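Local coordinates for protein putative adhesin (Bacteroides thetaiotaomicron, PDB 4QDG) that probably serves as a surface-attached lipoprotein of the FimB/Mfa2 fimbrillin anchor family, taking part in pilus anchoring or adhesion, and binds magnesium ions, at residues L257-D262 and K297-T302; C11-S16 and T135-S140; L92-P97 and Q107-S112; P197-Q202 and Y218-T223. All blocks are in the same frame, centred on the assembly; numbering follows the deposited sequence.

Contact 1: L257-D262 and K297-T302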
loop_
_atom_site.group_PDB
_atom_site.type_symbol
_atom_site.label_atom_id
_atom_site.label_comp_id
_atom_site.label_asym_id
_atom_site.label_seq_id
_atom_site.Cartn_x
_atom_site.Cartn_y
_atom_site.Cartn_z
ATOM N N LEU A 257 2.468 -0.601 -15.171
ATOM C CA LEU A 257 3.707 -1.224 -15.600
ATOM C C LEU A 257 4.158 -0.622 -16.946
ATOM O O LEU A 257 5.322 -0.788 -17.276
ATOM C CB LEU A 257 3.570 -2.769 -15.664
ATOM C CG LEU A 257 3.417 -3.522 -14.314
ATOM C CD1 LEU A 257 3.163 -5.018 -14.542
ATOM C CD2 LEU A 257 4.622 -3.309 -13.386
HETATM N N MSE A 258 3.282 0.130 -17.678
HETATM C CA MSE A 258 3.726 0.827 -18.907
HETATM C C MSE A 258 4.637 2.007 -18.499
HETATM O O MSE A 258 5.507 2.389 -19.274
HETATM C CB MSE A 258 2.575 1.321 -19.805
HETATM C CG MSE A 258 1.726 0.234 -20.405
HETATM SE SE MSE A 258 0.012 1.008 -21.065
HETATM C CE MSE A 258 -0.937 -0.762 -21.512
ATOM N N LEU A 259 4.469 2.539 -17.260
ATOM C CA LEU A 259 5.359 3.571 -16.757
ATOM C C LEU A 259 6.718 2.921 -16.401
ATOM O O LEU A 259 7.764 3.484 -16.708
ATOM C CB LEU A 259 4.756 4.302 -15.536
ATOM C CG LEU A 259 5.679 5.345 -14.863
ATOM C CD1 LEU A 259 5.846 6.556 -15.763
ATOM C CD2 LEU A 259 5.116 5.793 -13.530
ATOM N N LYS A 260 6.692 1.734 -15.767
ATOM C CA LYS A 260 7.911 1.020 -15.414
ATOM C C LYS A 260 8.728 0.676 -16.662
ATOM O O LYS A 260 9.921 0.944 -16.689
ATOM C CB LYS A 260 7.600 -0.242 -14.629
ATOM C CG LYS A 260 8.823 -0.819 -13.905
ATOM C CD LYS A 260 8.811 -2.341 -13.892
ATOM C CE LYS A 260 9.339 -2.927 -15.190
ATOM N NZ LYS A 260 9.310 -4.410 -15.153
ATOM N N SER A 261 8.079 0.159 -17.712
ATOM C CA SER A 261 8.739 -0.228 -18.963
ATOM C C SER A 261 9.447 0.954 -19.622
ATOM O O SER A 261 10.494 0.768 -20.226
ATOM C CB SER A 261 7.728 -0.847 -19.919
ATOM O OG SER A 261 7.222 -2.032 -19.315
ATOM N N ASP A 262 8.897 2.160 -19.461
ATOM C CA ASP A 262 9.439 3.409 -19.976
ATOM C C ASP A 262 10.598 3.955 -19.138
ATOM O O ASP A 262 11.650 4.257 -19.683
ATOM C CB ASP A 262 8.335 4.472 -20.005
ATOM C CG ASP A 262 7.639 4.667 -21.324
ATOM O OD1 ASP A 262 7.182 3.654 -21.911
ATOM O OD2 ASP A 262 7.440 5.847 -21.722
ATOM N N LYS A 297 -1.238 10.048 -18.797
ATOM C CA LYS A 297 -0.152 10.439 -17.933
ATOM C C LYS A 297 -0.159 9.549 -16.733
ATOM O O LYS A 297 -1.213 9.360 -16.136
ATOM C CB LYS A 297 -0.233 11.913 -17.524
ATOM C CG LYS A 297 0.640 12.802 -18.375
ATOM C CD LYS A 297 0.509 14.243 -17.971
ATOM C CE LYS A 297 1.818 14.961 -18.083
ATOM N NZ LYS A 297 1.624 16.402 -18.371
ATOM N N ILE A 298 1.001 8.938 -16.414
ATOM C CA ILE A 298 1.151 8.141 -15.196
ATOM C C ILE A 298 2.255 8.802 -14.408
ATOM O O ILE A 298 3.339 8.984 -14.949
ATOM C CB ILE A 298 1.382 6.633 -15.412
ATOM C CG1 ILE A 298 0.345 6.054 -16.384
ATOM C CG2 ILE A 298 1.372 5.913 -14.055
ATOM C CD1 ILE A 298 0.490 4.593 -16.686
ATOM N N ASN A 299 1.973 9.204 -13.154
ATOM C CA ASN A 299 2.928 9.867 -12.259
ATOM C C ASN A 299 3.671 11.007 -12.971
ATOM O O ASN A 299 4.886 11.141 -12.856
ATOM C CB ASN A 299 3.899 8.847 -11.623
ATOM C CG ASN A 299 3.183 7.842 -10.749
ATOM O OD1 ASN A 299 1.994 7.951 -10.505
ATOM N ND2 ASN A 299 3.859 6.824 -10.293
ATOM N N ASP A 300 2.904 11.840 -13.695
ATOM C CA ASP A 300 3.339 13.028 -14.451
ATOM C C ASP A 300 4.185 12.651 -15.686
ATOM O O ASP A 300 4.780 13.521 -16.299
ATOM C CB ASP A 300 4.088 14.025 -13.533
ATOM C CG ASP A 300 4.064 15.479 -14.011
ATOM O OD1 ASP A 300 2.967 15.962 -14.418
ATOM O OD2 ASP A 300 5.129 16.145 -13.946
ATOM N N TRP A 301 4.200 11.383 -16.087
ATOM C CA TRP A 301 4.973 10.985 -17.259
ATOM C C TRP A 301 3.999 10.525 -18.371
ATOM O O TRP A 301 3.117 9.720 -18.108
ATOM C CB TRP A 301 6.005 9.913 -16.873
ATOM C CG TRP A 301 6.748 9.340 -18.031
ATOM C CD1 TRP A 301 6.463 8.186 -18.707
ATOM C CD2 TRP A 301 7.849 9.946 -18.712
ATOM N NE1 TRP A 301 7.331 8.032 -19.765
ATOM C CE2 TRP A 301 8.196 9.097 -19.790
ATOM C CE3 TRP A 301 8.612 11.107 -18.485
ATOM C CZ2 TRP A 301 9.262 9.386 -20.656
ATOM C CZ3 TRP A 301 9.660 11.400 -19.350
ATOM C CH2 TRP A 301 9.990 10.538 -20.409
ATOM N N THR A 302 4.135 11.076 -19.589
ATOM C CA THR A 302 3.255 10.744 -20.715
ATOM C C THR A 302 3.598 9.352 -21.272
ATOM O O THR A 302 4.737 9.081 -21.653
ATOM C CB THR A 302 3.297 11.828 -21.798
ATOM O OG1 THR A 302 2.903 13.059 -21.196
ATOM C CG2 THR A 302 2.338 11.538 -22.943
#

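Contact 2: C11-S16 and T135-S140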
loop_
_atom_site.group_PDB
_atom_site.type_symbol
_atom_site.label_atom_id
_atom_site.label_comp_id
_atom_site.label_asym_id
_atom_site.label_seq_id
_atom_site.Cartn_x
_atom_site.Cartn_y
_atom_site.Cartn_z
ATOM N N CYS A 11 25.697 -12.404 31.945
ATOM C CA CYS A 11 25.572 -11.381 30.947
ATOM C C CYS A 11 24.162 -11.333 30.302
ATOM O O CYS A 11 23.679 -12.396 29.908
ATOM C CB CYS A 11 26.643 -11.620 29.895
ATOM S SG CYS A 11 26.777 -10.307 28.678
ATOM N N PRO A 12 23.526 -10.127 30.129
ATOM C CA PRO A 12 22.250 -10.055 29.389
ATOM C C PRO A 12 22.375 -10.693 27.990
ATOM O O PRO A 12 23.434 -10.656 27.358
ATOM C CB PRO A 12 21.978 -8.546 29.288
ATOM C CG PRO A 12 22.740 -7.952 30.390
ATOM C CD PRO A 12 23.970 -8.779 30.525
ATOM N N HIS A 13 21.304 -11.316 27.531
ATOM C CA HIS A 13 21.326 -12.038 26.275
ATOM C C HIS A 13 20.041 -11.798 25.456
ATOM O O HIS A 13 18.941 -11.778 26.014
ATOM C CB HIS A 13 21.494 -13.530 26.595
ATOM C CG HIS A 13 21.878 -14.358 25.418
ATOM N ND1 HIS A 13 23.198 -14.536 25.072
ATOM C CD2 HIS A 13 21.104 -15.047 24.557
ATOM C CE1 HIS A 13 23.186 -15.321 24.013
ATOM N NE2 HIS A 13 21.949 -15.647 23.664
ATOM N N GLY A 14 20.204 -11.619 24.149
ATOM C CA GLY A 14 19.071 -11.446 23.246
ATOM C C GLY A 14 19.368 -10.750 21.936
ATOM O O GLY A 14 20.419 -10.958 21.330
ATOM N N VAL A 15 18.408 -9.938 21.482
ATOM C CA VAL A 15 18.514 -9.187 20.239
ATOM C C VAL A 15 18.191 -7.731 20.495
ATOM O O VAL A 15 17.563 -7.399 21.498
ATOM C CB VAL A 15 17.620 -9.751 19.093
ATOM C CG1 VAL A 15 18.010 -11.184 18.717
ATOM C CG2 VAL A 15 16.135 -9.648 19.443
ATOM N N SER A 16 18.619 -6.882 19.560
ATOM C CA SER A 16 18.379 -5.448 19.507
ATOM C C SER A 16 17.958 -5.145 18.079
ATOM O O SER A 16 18.764 -5.233 17.154
ATOM C CB SER A 16 19.611 -4.662 19.935
ATOM O OG SER A 16 19.377 -3.279 19.728
ATOM N N THR A 135 20.431 -14.905 18.716
ATOM C CA THR A 135 20.712 -14.054 19.869
ATOM C C THR A 135 22.202 -14.025 20.162
ATOM O O THR A 135 22.938 -14.921 19.742
ATOM C CB THR A 135 19.970 -14.566 21.109
ATOM O OG1 THR A 135 20.423 -15.897 21.398
ATOM C CG2 THR A 135 18.463 -14.508 20.958
ATOM N N ALA A 136 22.635 -13.016 20.915
ATOM C CA ALA A 136 24.010 -12.897 21.347
ATOM C C ALA A 136 24.076 -12.328 22.754
ATOM O O ALA A 136 23.089 -11.763 23.244
ATOM C CB ALA A 136 24.793 -12.016 20.383
ATOM N N ASP A 137 25.228 -12.511 23.418
ATOM C CA ASP A 137 25.513 -11.880 24.693
ATOM C C ASP A 137 25.586 -10.383 24.436
ATOM O O ASP A 137 26.214 -9.970 23.457
ATOM C CB ASP A 137 26.829 -12.397 25.270
ATOM C CG ASP A 137 26.735 -13.764 25.917
ATOM O OD1 ASP A 137 25.612 -14.159 26.316
ATOM O OD2 ASP A 137 27.787 -14.427 26.053
ATOM N N LEU A 138 24.867 -9.584 25.248
ATOM C CA LEU A 138 24.788 -8.127 25.126
ATOM C C LEU A 138 24.101 -7.687 23.815
ATOM O O LEU A 138 24.413 -6.611 23.263
ATOM C CB LEU A 138 26.168 -7.471 25.268
ATOM C CG LEU A 138 26.277 -6.402 26.339
ATOM C CD1 LEU A 138 25.757 -6.887 27.694
ATOM C CD2 LEU A 138 27.695 -5.902 26.427
ATOM N N TYR A 139 23.116 -8.513 23.379
ATOM C CA TYR A 139 22.184 -8.338 22.265
ATOM C C TYR A 139 22.830 -8.241 20.881
ATOM O O TYR A 139 23.575 -7.295 20.597
ATOM C CB TYR A 139 21.237 -7.107 22.479
ATOM C CG TYR A 139 20.685 -6.999 23.892
ATOM C CD1 TYR A 139 19.617 -7.788 24.305
ATOM C CD2 TYR A 139 21.312 -6.200 24.848
ATOM C CE1 TYR A 139 19.174 -7.774 25.634
ATOM C CE2 TYR A 139 20.885 -6.187 26.175
ATOM C CZ TYR A 139 19.794 -6.950 26.553
ATOM O OH TYR A 139 19.339 -6.890 27.837
ATOM N N SER A 140 22.482 -9.202 19.993
ATOM C CA SER A 140 22.900 -9.168 18.592
ATOM C C SER A 140 22.091 -8.097 17.901
ATOM O O SER A 140 20.957 -7.845 18.306
ATOM C CB SER A 140 22.675 -10.512 17.909
ATOM O OG SER A 140 21.331 -10.937 18.074
#

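Contact 3: L92-P97 and Q107-S112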
loop_
_atom_site.group_PDB
_atom_site.type_symbol
_atom_site.label_atom_id
_atom_site.label_comp_id
_atom_site.label_asym_id
_atom_site.label_seq_id
_atom_site.Cartn_x
_atom_site.Cartn_y
_atom_site.Cartn_z
ATOM N N LEU A 92 -6.698 -5.891 10.249
ATOM C CA LEU A 92 -6.772 -6.699 11.470
ATOM C C LEU A 92 -6.006 -7.991 11.327
ATOM O O LEU A 92 -6.012 -8.606 10.258
ATOM C CB LEU A 92 -8.240 -7.064 11.820
ATOM C CG LEU A 92 -9.250 -5.943 12.064
ATOM C CD1 LEU A 92 -10.667 -6.464 11.971
ATOM C CD2 LEU A 92 -9.038 -5.310 13.420
HETATM N N MSE A 93 -5.385 -8.435 12.422
HETATM C CA MSE A 93 -4.760 -9.741 12.490
HETATM C C MSE A 93 -5.869 -10.753 12.563
HETATM O O MSE A 93 -6.854 -10.544 13.270
HETATM C CB MSE A 93 -3.839 -9.852 13.695
HETATM C CG MSE A 93 -2.405 -9.850 13.313
HETATM SE SE MSE A 93 -1.367 -9.528 14.902
HETATM C CE MSE A 93 0.259 -9.222 14.046
ATOM N N LYS A 94 -5.737 -11.817 11.803
ATOM C CA LYS A 94 -6.754 -12.858 11.688
ATOM C C LYS A 94 -6.136 -14.237 11.948
ATOM O O LYS A 94 -5.172 -14.642 11.290
ATOM C CB LYS A 94 -7.371 -12.769 10.274
ATOM C CG LYS A 94 -8.661 -13.534 10.059
ATOM C CD LYS A 94 -9.025 -13.524 8.578
ATOM C CE LYS A 94 -10.199 -14.420 8.257
ATOM N NZ LYS A 94 -10.410 -14.535 6.793
ATOM N N TYR A 95 -6.673 -14.934 12.936
ATOM C CA TYR A 95 -6.256 -16.296 13.273
ATOM C C TYR A 95 -7.427 -17.212 12.984
ATOM O O TYR A 95 -8.589 -16.820 13.182
ATOM C CB TYR A 95 -5.775 -16.421 14.739
ATOM C CG TYR A 95 -4.361 -15.939 14.983
ATOM C CD1 TYR A 95 -3.264 -16.719 14.622
ATOM C CD2 TYR A 95 -4.117 -14.735 15.640
ATOM C CE1 TYR A 95 -1.956 -16.283 14.852
ATOM C CE2 TYR A 95 -2.815 -14.297 15.893
ATOM C CZ TYR A 95 -1.734 -15.079 15.505
ATOM O OH TYR A 95 -0.443 -14.659 15.750
ATOM N N THR A 96 -7.137 -18.405 12.447
ATOM C CA THR A 96 -8.193 -19.360 12.104
ATOM C C THR A 96 -8.514 -20.194 13.360
ATOM O O THR A 96 -7.612 -20.875 13.887
ATOM C CB THR A 96 -7.806 -20.215 10.872
ATOM O OG1 THR A 96 -7.366 -19.352 9.825
ATOM C CG2 THR A 96 -8.965 -21.071 10.361
ATOM N N PRO A 97 -9.780 -20.118 13.869
ATOM C CA PRO A 97 -10.148 -20.942 15.040
ATOM C C PRO A 97 -9.858 -22.416 14.773
ATOM O O PRO A 97 -10.135 -22.916 13.673
ATOM C CB PRO A 97 -11.648 -20.676 15.226
ATOM C CG PRO A 97 -11.939 -19.436 14.468
ATOM C CD PRO A 97 -10.944 -19.362 13.351
ATOM N N GLN A 107 -2.531 -14.424 9.342
ATOM C CA GLN A 107 -3.211 -13.726 8.285
ATOM C C GLN A 107 -3.559 -12.333 8.777
ATOM O O GLN A 107 -3.809 -12.163 9.977
ATOM C CB GLN A 107 -4.480 -14.466 7.856
ATOM C CG GLN A 107 -4.203 -15.764 7.133
ATOM C CD GLN A 107 -5.443 -16.423 6.608
ATOM O OE1 GLN A 107 -6.570 -15.942 6.754
ATOM N NE2 GLN A 107 -5.256 -17.558 5.983
ATOM N N VAL A 108 -3.567 -11.343 7.853
ATOM C CA VAL A 108 -3.976 -9.952 8.050
ATOM C C VAL A 108 -5.041 -9.655 6.985
ATOM O O VAL A 108 -4.833 -9.903 5.792
ATOM C CB VAL A 108 -2.788 -8.944 8.034
ATOM C CG1 VAL A 108 -3.249 -7.490 7.966
ATOM C CG2 VAL A 108 -1.907 -9.156 9.246
ATOM N N GLU A 109 -6.188 -9.142 7.423
ATOM C CA GLU A 109 -7.280 -8.804 6.527
ATOM C C GLU A 109 -7.708 -7.369 6.716
ATOM O O GLU A 109 -7.648 -6.861 7.827
ATOM C CB GLU A 109 -8.478 -9.734 6.785
ATOM C CG GLU A 109 -9.423 -9.824 5.591
ATOM C CD GLU A 109 -10.769 -10.480 5.826
ATOM O OE1 GLU A 109 -10.814 -11.537 6.497
ATOM O OE2 GLU A 109 -11.777 -9.951 5.299
ATOM N N LEU A 110 -8.176 -6.718 5.633
ATOM C CA LEU A 110 -8.746 -5.376 5.748
ATOM C C LEU A 110 -10.076 -5.458 6.487
ATOM O O LEU A 110 -10.868 -6.369 6.240
ATOM C CB LEU A 110 -8.959 -4.739 4.359
ATOM C CG LEU A 110 -9.517 -3.300 4.325
ATOM C CD1 LEU A 110 -8.424 -2.267 4.551
ATOM C CD2 LEU A 110 -10.220 -3.011 3.024
ATOM N N ASP A 111 -10.322 -4.500 7.380
ATOM C CA ASP A 111 -11.608 -4.327 8.041
ATOM C C ASP A 111 -12.579 -3.862 6.943
ATOM O O ASP A 111 -12.362 -2.801 6.357
ATOM C CB ASP A 111 -11.462 -3.292 9.184
ATOM C CG ASP A 111 -12.696 -3.015 10.037
ATOM O OD1 ASP A 111 -13.831 -3.370 9.600
ATOM O OD2 ASP A 111 -12.538 -2.421 11.126
ATOM N N SER A 112 -13.585 -4.689 6.608
ATOM C CA SER A 112 -14.572 -4.441 5.542
ATOM C C SER A 112 -15.319 -3.085 5.666
ATOM O O SER A 112 -15.784 -2.552 4.656
ATOM C CB SER A 112 -15.586 -5.576 5.492
ATOM O OG SER A 112 -16.358 -5.632 6.684
#

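Contact 4: P197-Q202 and Y218-T223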
loop_
_atom_site.group_PDB
_atom_site.type_symbol
_atom_site.label_atom_id
_atom_site.label_comp_id
_atom_site.label_asym_id
_atom_site.label_seq_id
_atom_site.Cartn_x
_atom_site.Cartn_y
_atom_site.Cartn_z
ATOM N N PRO A 197 -13.937 6.155 -4.346
ATOM C CA PRO A 197 -13.080 7.261 -3.867
ATOM C C PRO A 197 -13.375 7.772 -2.454
ATOM O O PRO A 197 -14.532 7.860 -2.026
ATOM C CB PRO A 197 -13.355 8.367 -4.879
ATOM C CG PRO A 197 -13.851 7.640 -6.114
ATOM C CD PRO A 197 -14.704 6.566 -5.543
ATOM N N TRP A 198 -12.302 8.101 -1.737
ATOM C CA TRP A 198 -12.323 8.701 -0.408
ATOM C C TRP A 198 -12.391 10.241 -0.576
ATOM O O TRP A 198 -12.777 10.949 0.341
ATOM C CB TRP A 198 -11.112 8.254 0.457
ATOM C CG TRP A 198 -9.755 8.644 -0.056
ATOM C CD1 TRP A 198 -8.920 7.877 -0.809
ATOM C CD2 TRP A 198 -9.051 9.873 0.196
ATOM N NE1 TRP A 198 -7.727 8.523 -0.997
ATOM C CE2 TRP A 198 -7.793 9.768 -0.433
ATOM C CE3 TRP A 198 -9.336 11.030 0.945
ATOM C CZ2 TRP A 198 -6.847 10.806 -0.406
ATOM C CZ3 TRP A 198 -8.394 12.052 0.980
ATOM C CH2 TRP A 198 -7.174 11.945 0.288
ATOM N N ALA A 199 -12.018 10.738 -1.757
ATOM C CA ALA A 199 -12.056 12.140 -2.176
ATOM C C ALA A 199 -12.343 12.202 -3.664
ATOM O O ALA A 199 -11.887 11.345 -4.416
ATOM C CB ALA A 199 -10.749 12.838 -1.852
ATOM N N GLN A 200 -13.140 13.178 -4.076
ATOM C CA GLN A 200 -13.553 13.412 -5.462
ATOM C C GLN A 200 -13.940 14.885 -5.595
ATOM O O GLN A 200 -14.489 15.462 -4.663
ATOM C CB GLN A 200 -14.726 12.480 -5.826
ATOM C CG GLN A 200 -15.240 12.585 -7.268
ATOM C CD GLN A 200 -16.201 11.490 -7.620
ATOM O OE1 GLN A 200 -16.237 10.433 -6.989
ATOM N NE2 GLN A 200 -16.973 11.699 -8.678
ATOM N N GLY A 201 -13.627 15.474 -6.731
ATOM C CA GLY A 201 -13.922 16.873 -6.985
ATOM C C GLY A 201 -13.339 17.371 -8.284
ATOM O O GLY A 201 -13.096 16.603 -9.222
ATOM N N GLN A 202 -13.108 18.676 -8.328
ATOM C CA GLN A 202 -12.522 19.349 -9.458
ATOM C C GLN A 202 -11.220 20.010 -9.035
ATOM O O GLN A 202 -11.054 20.377 -7.870
ATOM C CB GLN A 202 -13.503 20.370 -10.059
ATOM C CG GLN A 202 -14.611 19.726 -10.900
ATOM C CD GLN A 202 -15.599 20.717 -11.456
ATOM O OE1 GLN A 202 -16.076 21.613 -10.763
ATOM N NE2 GLN A 202 -15.955 20.558 -12.709
ATOM N N TYR A 218 -11.307 14.846 -10.571
ATOM C CA TYR A 218 -10.370 13.928 -9.922
ATOM C C TYR A 218 -11.107 13.059 -8.943
ATOM O O TYR A 218 -12.144 13.467 -8.427
ATOM C CB TYR A 218 -9.195 14.664 -9.223
ATOM C CG TYR A 218 -9.560 15.298 -7.899
ATOM C CD1 TYR A 218 -9.500 14.567 -6.714
ATOM C CD2 TYR A 218 -9.953 16.626 -7.828
ATOM C CE1 TYR A 218 -9.869 15.136 -5.492
ATOM C CE2 TYR A 218 -10.325 17.209 -6.611
ATOM C CZ TYR A 218 -10.289 16.455 -5.448
ATOM O OH TYR A 218 -10.660 17.019 -4.255
ATOM N N ALA A 219 -10.547 11.873 -8.682
ATOM C CA ALA A 219 -10.962 10.905 -7.686
ATOM C C ALA A 219 -9.714 10.263 -7.047
ATOM O O ALA A 219 -8.800 9.832 -7.748
ATOM C CB ALA A 219 -11.834 9.834 -8.302
ATOM N N GLU A 220 -9.682 10.222 -5.714
ATOM C CA GLU A 220 -8.611 9.592 -4.970
ATOM C C GLU A 220 -9.125 8.267 -4.420
ATOM O O GLU A 220 -10.139 8.250 -3.722
ATOM C CB GLU A 220 -8.114 10.502 -3.864
ATOM C CG GLU A 220 -7.682 11.871 -4.365
ATOM C CD GLU A 220 -6.230 12.247 -4.143
ATOM O OE1 GLU A 220 -5.398 11.353 -3.878
ATOM O OE2 GLU A 220 -5.931 13.456 -4.224
ATOM N N LEU A 221 -8.453 7.159 -4.758
ATOM C CA LEU A 221 -8.843 5.832 -4.283
ATOM C C LEU A 221 -7.677 5.230 -3.497
ATOM O O LEU A 221 -6.526 5.354 -3.899
ATOM C CB LEU A 221 -9.241 4.925 -5.469
ATOM C CG LEU A 221 -10.445 5.331 -6.278
ATOM C CD1 LEU A 221 -10.009 5.822 -7.644
ATOM C CD2 LEU A 221 -11.398 4.167 -6.393
ATOM N N SER A 222 -7.973 4.620 -2.367
ATOM C CA SER A 222 -7.006 4.059 -1.433
ATOM C C SER A 222 -7.194 2.531 -1.409
ATOM O O SER A 222 -8.293 2.058 -1.166
ATOM C CB SER A 222 -7.220 4.697 -0.054
ATOM O OG SER A 222 -6.383 4.134 0.932
ATOM N N THR A 223 -6.153 1.770 -1.758
ATOM C CA THR A 223 -6.297 0.314 -1.891
ATOM C C THR A 223 -5.237 -0.445 -1.112
ATOM O O THR A 223 -4.255 0.128 -0.630
ATOM C CB THR A 223 -6.200 -0.110 -3.395
ATOM O OG1 THR A 223 -4.837 -0.064 -3.830
ATOM C CG2 THR A 223 -7.095 0.737 -4.356
#

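Contact 1: L257-D262 and K297-T302
Leu-259 on helix 252-263 packs against the type I' turn of the beta hairpin made by strands 295-298 and 301-304, and Asp-262, three residues on, holds the indole of Trp-301. The leucine extends toward the turn with CG anti to the backbone N (chi1 175°) and sets CD2 against Ile-298 and the turn residue Asn-299, and CD1 against Trp-301. Its CD2 slides past CG2 of Ile-298 at 3.8 Å, the two side chains running in opposite directions, and meets the Asn-299 side chain nearly at a right angle, CD2 lying 3.6 Å from ND2. Leu-259 CD1 lies 3.4 Å from Trp-301 CD1 on the second arm. The turn itself is closed by reciprocal backbone bonds between Ile-298 and Trp-301, each 2.8 Å from N to O. Asn-299 OD1 accepts from Ser-280 N on strand 278-285, which fixes the amide, and its side chain also touches Glu-276, a magnesium ligand. Phe-272 of helix 269-275 packs on Leu-259 as well. At the solvent-exposed side the indole N-H points almost straight at the carboxylate: Trp-301 NE1 to Asp-262 OD2 is 2.9 Å with 176° at the hydrogen, the oxygen lying in the ring plane and the carboxylate turned 74° from it.

Contact 2: C11-S16 and T135-S140
His-13 holds CG opposite its backbone N (chi1 -165°), which carries the imidazole across to Thr-135 and Asp-137, while the carboxylate of Asp-137, CG beside its own backbone N (chi1 -78°), folds back to meet it. Both ring nitrogens are engaged: ND1 donates to Asp-137 OD1 at 2.7 Å, and NE2 shares a hydrogen bond of 2.7 Å with Thr-135 OG1, so the ring cannot easily rotate. OD1 lies near the ring plane but is approached from above its carboxylate, whose plane stands 78° from the imidazole. The Ala-136 carbonyl lies over one ring face. Thr-135 OG1 is also bonded to Gly-74 N, which steadies the pair. Beside them, Gly-14 N donates to Ala-136 O (3.0 Å), and Gly-14 O is gripped twice, by Ala-136 N (3.1 Å) and Ser-140 N (3.0 Å). Tyr-139 packs with its OH 3.4 Å from Pro-12 CB and bonded to Asp-70. Residues 11-16 thus straddle the type II turn 136-139, antiparallel to its first arm and parallel to its second, which continues as strand 140-159 beside strand 15-20: a mixed antiparallel-and-parallel junction in a beta-rich fold, consistent with the transthyretin clan of this family.

Contact 3: L92-P97 and Q107-S112
Lys-94 and Glu-109 form a salt bridge diagonally across two antiparallel strands, NZ lying 3.0 Å from OE1 and meeting that oxygen almost end-on to its C-O bond. Both side chains leave with CG anti to the backbone N (chi1 -166° for Lys-94, -158° for Glu-109) and stay extended beyond it, which carries the lysine ammonium past the Gln-107 amide, Lys-94 CD to Gln-107 OE1 3.9 Å. The backbones beneath supply the register. Leu-92 and Glu-109 form a hydrogen-bonded pair, with Leu-92 N to Glu-109 O at 2.8 Å and Glu-109 N to Leu-92 O at 2.9 Å. At the Lys-94 and Gln-107 pair the bonds are unequal: Lys-94 N to Gln-107 O is 2.7 Å, but Gln-107 N to Lys-94 O stretches to 3.3 Å, in line with strands that splay to 135° between their directions. The intervening non-hydrogen-bonded pair turns Met-93, a selenomethionine, and Val-108 to the other face, Met-93 CG to Val-108 CG2 4.2 Å, where both touch Tyr-81 and Met-93 also reaches Leu-41. Strand 107-110 is the middle strand of three, its Val-108 bonded through the backbone to Phe-181 of strand 180-181; Leu-180 there lies against Lys-94, Gln-107 and Glu-109. Past its end Asp-111 caps Glu-113 N at the start of helix 113-116 and pairs with Arg-120. Apolar Met-93 and Val-108 thus turn toward strands 38-44 and 75-82, whereas the other face mixes Leu-92 with polar Gln-107 and opposite charges that probably steady each other, adding a polar link to this surface strand pair.

Contact 4: P197-Q202 and Y218-T223
Trp-198 adopts chi1 63°, CG lodged between its backbone N and carbonyl carbon, and this folds the indole back over Glu-220, whose CB sits against one ring face, 3.5 Å from NE1. The glutamate chain bends at chi2 (-119°), which sends its carboxylate on to outside partners: OE2 forms a salt bridge with Arg-154, and OE1 takes a hydrogen bond from Asn-152 ND2. The same Asn-152 accepts from Trp-198 NE1 through OD1, so one amide ties ring and acid together. Tyr-218 uses a similar first torsion (chi1 77°) to lay its ring across the opposing strand, with Gly-201 N over the ring centre and 3.7 Å from CZ. No side chain intervenes at Gly-201, and Arg-154 adds a cation-pi interaction with the same ring. Backbone bonds set the spacing, Glu-220 N to Ala-199 O at 2.8 Å and Tyr-218 N to Gly-201 O at 2.8 Å, while Trp-198 N to Glu-220 O (2.9 Å) extends the pairing. On the other face Pro-197 CG rests 3.7 Å from Ala-219 CB and runs alongside Leu-221. This hairpin of strands 199-207 and 213-223 adds to strand 140-159, which pairs with the far side of 213-223; strand 170-176 packs across, Phe-172 against Pro-197, Gln-200 and Ala-219, and Ile-174 against Leu-221.

Along the chain, contact 2 opens first, contact 3 falls between its two segments, and contacts 4 and 1 follow. Strand 140-159 is the common thread: it begins at contact 2, pairs with strand 213-223 of contact 4, and pairs with strand 278-285, which adjoins the hairpin of contact 1. Contacts 2 and 4 nevertheless lie on opposite sides of the chain's centre, about 48 Å between their centres, whereas contacts 1 and 4 are about 20 Å apart, centre to centre. Contact 3 belongs to a separate three-stranded sheet, and its nearest atoms come within about 7 Å of contact 4. No two contacts touch; they lie in separate regions of an elongated, strand-rich molecule, with strand 140-159, interrupted by a bulge or short loop, linking the region of contact 2 to that of contacts 1 and 4.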